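Local coordinates for neural cell adhesion molecule 1 (PDB 2HAZ), which probably mediates adhesion between neural cells, and is represented here by its first fibronectin type III repeat, which carries a helix critical for N-glycan polysialylation, at residues S11-Q23 with E93-V105. Numbering follows the deposited sequence.
Sequences SIDQVEPYSSTAQ and EISAASEFKTQPV. With NA (sodium ion), chain B.
Along one edge of the fibronectin type III sandwich, Val-15 and Phe-100 meet where the first strand, 11-17, packs against the last, 98-101. The strands belong to different sheets: their axes run 18° apart in the same direction at a closest approach of 7.3 Å, and side chains rather than backbone hydrogen bonds join them along this length. Val-15 CG1 sits over one face of the Phe-100 ring, offset toward its rim and 3.8 Å from the centroid, a CH-pi contact. Phe-100 CG is wedged between its backbone N and carbonyl carbon (chi1 64°), which swings the ring across the gap; there CD1 also meets Pro-17 CB and CE1 meets Ala-22 CB at 3.9 Å. Ile-70 and Val-81, one from each sheet, also touch the ring. A serine in place of Phe-100 would probably open a gap beneath Val-15 and take away the ring surface that Pro-17 and Ala-22 pack on.

Toward the start of strand 11-17, Ile-12 lays CG2 on Ser-98 CB, while its CD1 packs against Ser-95 OG, a hydroxyl hydrogen-bonded to Leu-83 N. One water accepts from Ile-12 N and weakly donates to Ala-96 O. Asp-13 points away and grips a sodium ion with both carboxylate oxygens, Asp-27 being the other protein ligand.

Past Pro-17 the two segments draw together, the CA atoms of Ser-19 and Gln-103 being 4.9 Å apart. Gln-103 NE2 donates to Pro-17 O over 3.0 Å, nearly straight at 170° and in its own amide plane, and Gln-103 N reaches Tyr-18 O at 2.9 Å. Close-packed apolar residues between sheets, with hydrogen bonds joining the loop residues that follow the first and last strands, fit the beta sandwich of a fibronectin type III repeat.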
# COMPACT_ATOMS: atom_id res chain seq x y z
N SER A 11 3.77 -6.05 -4.32
CA SER A 11 3.21 -5.83 -5.65
C SER A 11 1.73 -5.53 -5.49
O SER A 11 1.05 -6.25 -4.79
CB SER A 11 3.33 -7.10 -6.52
OG SER A 11 4.62 -7.22 -7.08
N ILE A 12 1.25 -4.48 -6.16
CA ILE A 12 -0.19 -4.20 -6.23
C ILE A 12 -0.81 -4.91 -7.45
O ILE A 12 -0.43 -4.68 -8.60
CB ILE A 12 -0.51 -2.67 -6.24
CG1 ILE A 12 -0.04 -1.99 -4.94
CG2 ILE A 12 -2.01 -2.44 -6.43
CD1 ILE A 12 -0.12 -0.45 -4.93
N ASP A 13 -1.77 -5.79 -7.18
CA ASP A 13 -2.46 -6.53 -8.23
C ASP A 13 -3.55 -5.67 -8.89
O ASP A 13 -3.51 -5.42 -10.10
CB ASP A 13 -3.03 -7.84 -7.69
CG ASP A 13 -1.95 -8.92 -7.53
OD1 ASP A 13 -0.75 -8.62 -7.70
OD2 ASP A 13 -2.30 -10.09 -7.26
N GLN A 14 -4.50 -5.22 -8.08
CA GLN A 14 -5.55 -4.30 -8.52
C GLN A 14 -6.09 -3.50 -7.34
O GLN A 14 -5.86 -3.85 -6.18
CB GLN A 14 -6.70 -5.05 -9.21
CG GLN A 14 -7.47 -6.00 -8.31
CD GLN A 14 -8.60 -6.68 -9.03
OE1 GLN A 14 -8.37 -7.47 -9.95
NE2 GLN A 14 -9.83 -6.39 -8.62
N VAL A 15 -6.80 -2.43 -7.66
CA VAL A 15 -7.49 -1.62 -6.67
C VAL A 15 -8.98 -1.58 -7.00
O VAL A 15 -9.36 -1.25 -8.14
CB VAL A 15 -6.93 -0.20 -6.64
CG1 VAL A 15 -7.62 0.62 -5.56
CG2 VAL A 15 -5.40 -0.22 -6.47
N GLU A 16 -9.82 -1.94 -6.05
CA GLU A 16 -11.25 -1.88 -6.26
C GLU A 16 -11.76 -0.66 -5.52
O GLU A 16 -11.87 -0.66 -4.29
CB GLU A 16 -11.97 -3.15 -5.78
CG GLU A 16 -11.39 -4.44 -6.33
CD GLU A 16 -11.50 -5.60 -5.35
OE1 GLU A 16 -10.48 -5.90 -4.68
OE2 GLU A 16 -12.60 -6.21 -5.23
N PRO A 17 -12.02 0.42 -6.27
CA PRO A 17 -12.50 1.64 -5.64
C PRO A 17 -14.02 1.71 -5.50
O PRO A 17 -14.77 1.20 -6.34
CB PRO A 17 -12.00 2.73 -6.59
CG PRO A 17 -12.04 2.07 -7.95
CD PRO A 17 -11.83 0.59 -7.73
N TYR A 18 -14.43 2.36 -4.42
CA TYR A 18 -15.80 2.81 -4.27
C TYR A 18 -15.81 4.34 -4.30
O TYR A 18 -15.06 4.95 -5.09
CB TYR A 18 -16.40 2.20 -2.99
CG TYR A 18 -16.35 0.70 -3.11
CD1 TYR A 18 -17.31 0.03 -3.88
CD2 TYR A 18 -15.30 -0.03 -2.57
CE1 TYR A 18 -17.25 -1.35 -4.05
CE2 TYR A 18 -15.23 -1.40 -2.74
CZ TYR A 18 -16.21 -2.04 -3.48
OH TYR A 18 -16.16 -3.40 -3.64
N SER A 19 -16.61 4.97 -3.45
CA SER A 19 -16.78 6.42 -3.50
C SER A 19 -15.73 7.18 -2.72
O SER A 19 -15.12 8.11 -3.24
CB SER A 19 -18.19 6.85 -3.08
OG SER A 19 -19.10 6.51 -4.11
N SER A 20 -15.52 6.78 -1.47
CA SER A 20 -14.58 7.46 -0.59
C SER A 20 -13.52 6.48 -0.03
O SER A 20 -12.69 6.86 0.80
CB SER A 20 -15.34 8.15 0.54
OG SER A 20 -15.94 7.18 1.39
N THR A 21 -13.58 5.23 -0.48
CA THR A 21 -12.67 4.17 -0.03
C THR A 21 -12.24 3.28 -1.20
O THR A 21 -12.83 3.32 -2.28
CB THR A 21 -13.30 3.26 1.07
OG1 THR A 21 -14.37 2.47 0.51
CG2 THR A 21 -13.83 4.06 2.27
N ALA A 22 -11.20 2.47 -0.98
CA ALA A 22 -10.71 1.55 -2.00
C ALA A 22 -10.00 0.37 -1.36
O ALA A 22 -9.31 0.53 -0.33
CB ALA A 22 -9.77 2.26 -2.97
N GLN A 23 -10.19 -0.81 -1.95
CA GLN A 23 -9.50 -2.03 -1.53
C GLN A 23 -8.27 -2.28 -2.41
O GLN A 23 -8.39 -2.49 -3.62
CB GLN A 23 -10.44 -3.24 -1.55
CG GLN A 23 -11.88 -2.99 -1.07
CD GLN A 23 -11.98 -2.89 0.42
OE1 GLN A 23 -12.02 -3.90 1.13
NE2 GLN A 23 -12.04 -1.66 0.93
N GLU A 93 11.50 -1.36 0.11
CA GLU A 93 11.27 -0.76 -1.19
C GLU A 93 9.78 -0.51 -1.42
O GLU A 93 8.97 -1.39 -1.14
CB GLU A 93 11.78 -1.70 -2.29
CG GLU A 93 12.20 -0.96 -3.53
CD GLU A 93 12.53 -1.88 -4.69
OE1 GLU A 93 12.74 -3.08 -4.45
OE2 GLU A 93 12.59 -1.39 -5.83
N ILE A 94 9.43 0.67 -1.91
CA ILE A 94 8.06 0.99 -2.27
C ILE A 94 7.69 0.27 -3.56
O ILE A 94 8.52 0.14 -4.49
CB ILE A 94 7.83 2.51 -2.45
CG1 ILE A 94 8.61 3.05 -3.66
CG2 ILE A 94 8.22 3.26 -1.19
CD1 ILE A 94 8.59 4.58 -3.82
N SER A 95 6.46 -0.20 -3.62
CA SER A 95 5.91 -0.82 -4.83
C SER A 95 5.87 0.19 -5.98
O SER A 95 5.97 1.40 -5.76
CB SER A 95 4.51 -1.40 -4.56
OG SER A 95 3.52 -0.39 -4.39
N ALA A 96 5.75 -0.29 -7.22
CA ALA A 96 5.39 0.60 -8.33
C ALA A 96 4.01 1.19 -8.03
O ALA A 96 3.16 0.51 -7.46
CB ALA A 96 5.38 -0.15 -9.66
N ALA A 97 3.80 2.46 -8.38
CA ALA A 97 2.49 3.08 -8.13
C ALA A 97 1.38 2.49 -9.01
O ALA A 97 1.62 2.15 -10.18
CB ALA A 97 2.57 4.57 -8.28
N SER A 98 0.19 2.35 -8.44
CA SER A 98 -0.99 1.92 -9.20
C SER A 98 -2.01 3.04 -9.18
O SER A 98 -2.29 3.62 -8.13
CB SER A 98 -1.60 0.67 -8.57
OG SER A 98 -2.75 0.24 -9.30
N GLU A 99 -2.59 3.33 -10.34
CA GLU A 99 -3.50 4.45 -10.45
C GLU A 99 -4.94 3.92 -10.52
O GLU A 99 -5.20 2.94 -11.23
CB GLU A 99 -3.13 5.32 -11.66
CG GLU A 99 -1.90 6.27 -11.47
CD GLU A 99 -0.51 5.61 -11.73
OE1 GLU A 99 -0.20 5.21 -12.89
OE2 GLU A 99 0.31 5.54 -10.78
N PHE A 100 -5.85 4.53 -9.77
CA PHE A 100 -7.27 4.19 -9.84
C PHE A 100 -8.13 5.46 -9.75
O PHE A 100 -7.61 6.55 -9.48
CB PHE A 100 -7.65 3.22 -8.71
CG PHE A 100 -7.50 3.81 -7.33
CD1 PHE A 100 -8.58 4.44 -6.69
CD2 PHE A 100 -6.27 3.76 -6.67
CE1 PHE A 100 -8.42 5.00 -5.41
CE2 PHE A 100 -6.10 4.31 -5.41
CZ PHE A 100 -7.17 4.94 -4.78
N LYS A 101 -9.44 5.31 -9.97
CA LYS A 101 -10.39 6.42 -9.85
C LYS A 101 -11.58 6.04 -8.97
O LYS A 101 -12.19 4.97 -9.14
CB LYS A 101 -10.88 6.86 -11.25
CG LYS A 101 -11.52 8.26 -11.26
CD LYS A 101 -11.93 8.65 -12.69
CE LYS A 101 -12.24 10.13 -12.74
NZ LYS A 101 -13.01 10.53 -13.95
N THR A 102 -11.90 6.90 -8.01
CA THR A 102 -13.05 6.66 -7.16
C THR A 102 -14.31 6.88 -7.99
O THR A 102 -14.34 7.74 -8.88
CB THR A 102 -13.06 7.58 -5.89
OG1 THR A 102 -12.75 8.93 -6.26
CG2 THR A 102 -12.02 7.11 -4.86
N GLN A 103 -15.33 6.06 -7.73
CA GLN A 103 -16.62 6.17 -8.39
C GLN A 103 -17.37 7.46 -8.02
O GLN A 103 -17.13 8.03 -6.96
CB GLN A 103 -17.49 4.96 -8.03
CG GLN A 103 -16.86 3.64 -8.44
CD GLN A 103 -17.84 2.50 -8.31
OE1 GLN A 103 -18.93 2.53 -8.90
NE2 GLN A 103 -17.47 1.47 -7.55
N PRO A 104 -18.27 7.91 -8.92
CA PRO A 104 -19.21 8.98 -8.62
C PRO A 104 -20.17 8.56 -7.52
O PRO A 104 -20.56 7.38 -7.45
CB PRO A 104 -19.97 9.17 -9.95
CG PRO A 104 -19.74 7.97 -10.73
CD PRO A 104 -18.40 7.43 -10.31
N VAL A 105 -20.54 9.50 -6.66
CA VAL A 105 -21.65 9.27 -5.73
C VAL A 105 -22.93 9.05 -6.55
O VAL A 105 -23.48 7.94 -6.57
CB VAL A 105 -21.86 10.45 -4.76
CG1 VAL A 105 -22.92 10.09 -3.71
CG2 VAL A 105 -20.55 10.84 -4.08
OXT VAL A 105 -23.42 9.97 -7.22
NA NA B . -0.17 -11.16 -7.38
O HOH W 1 2.83 -2.78 -7.64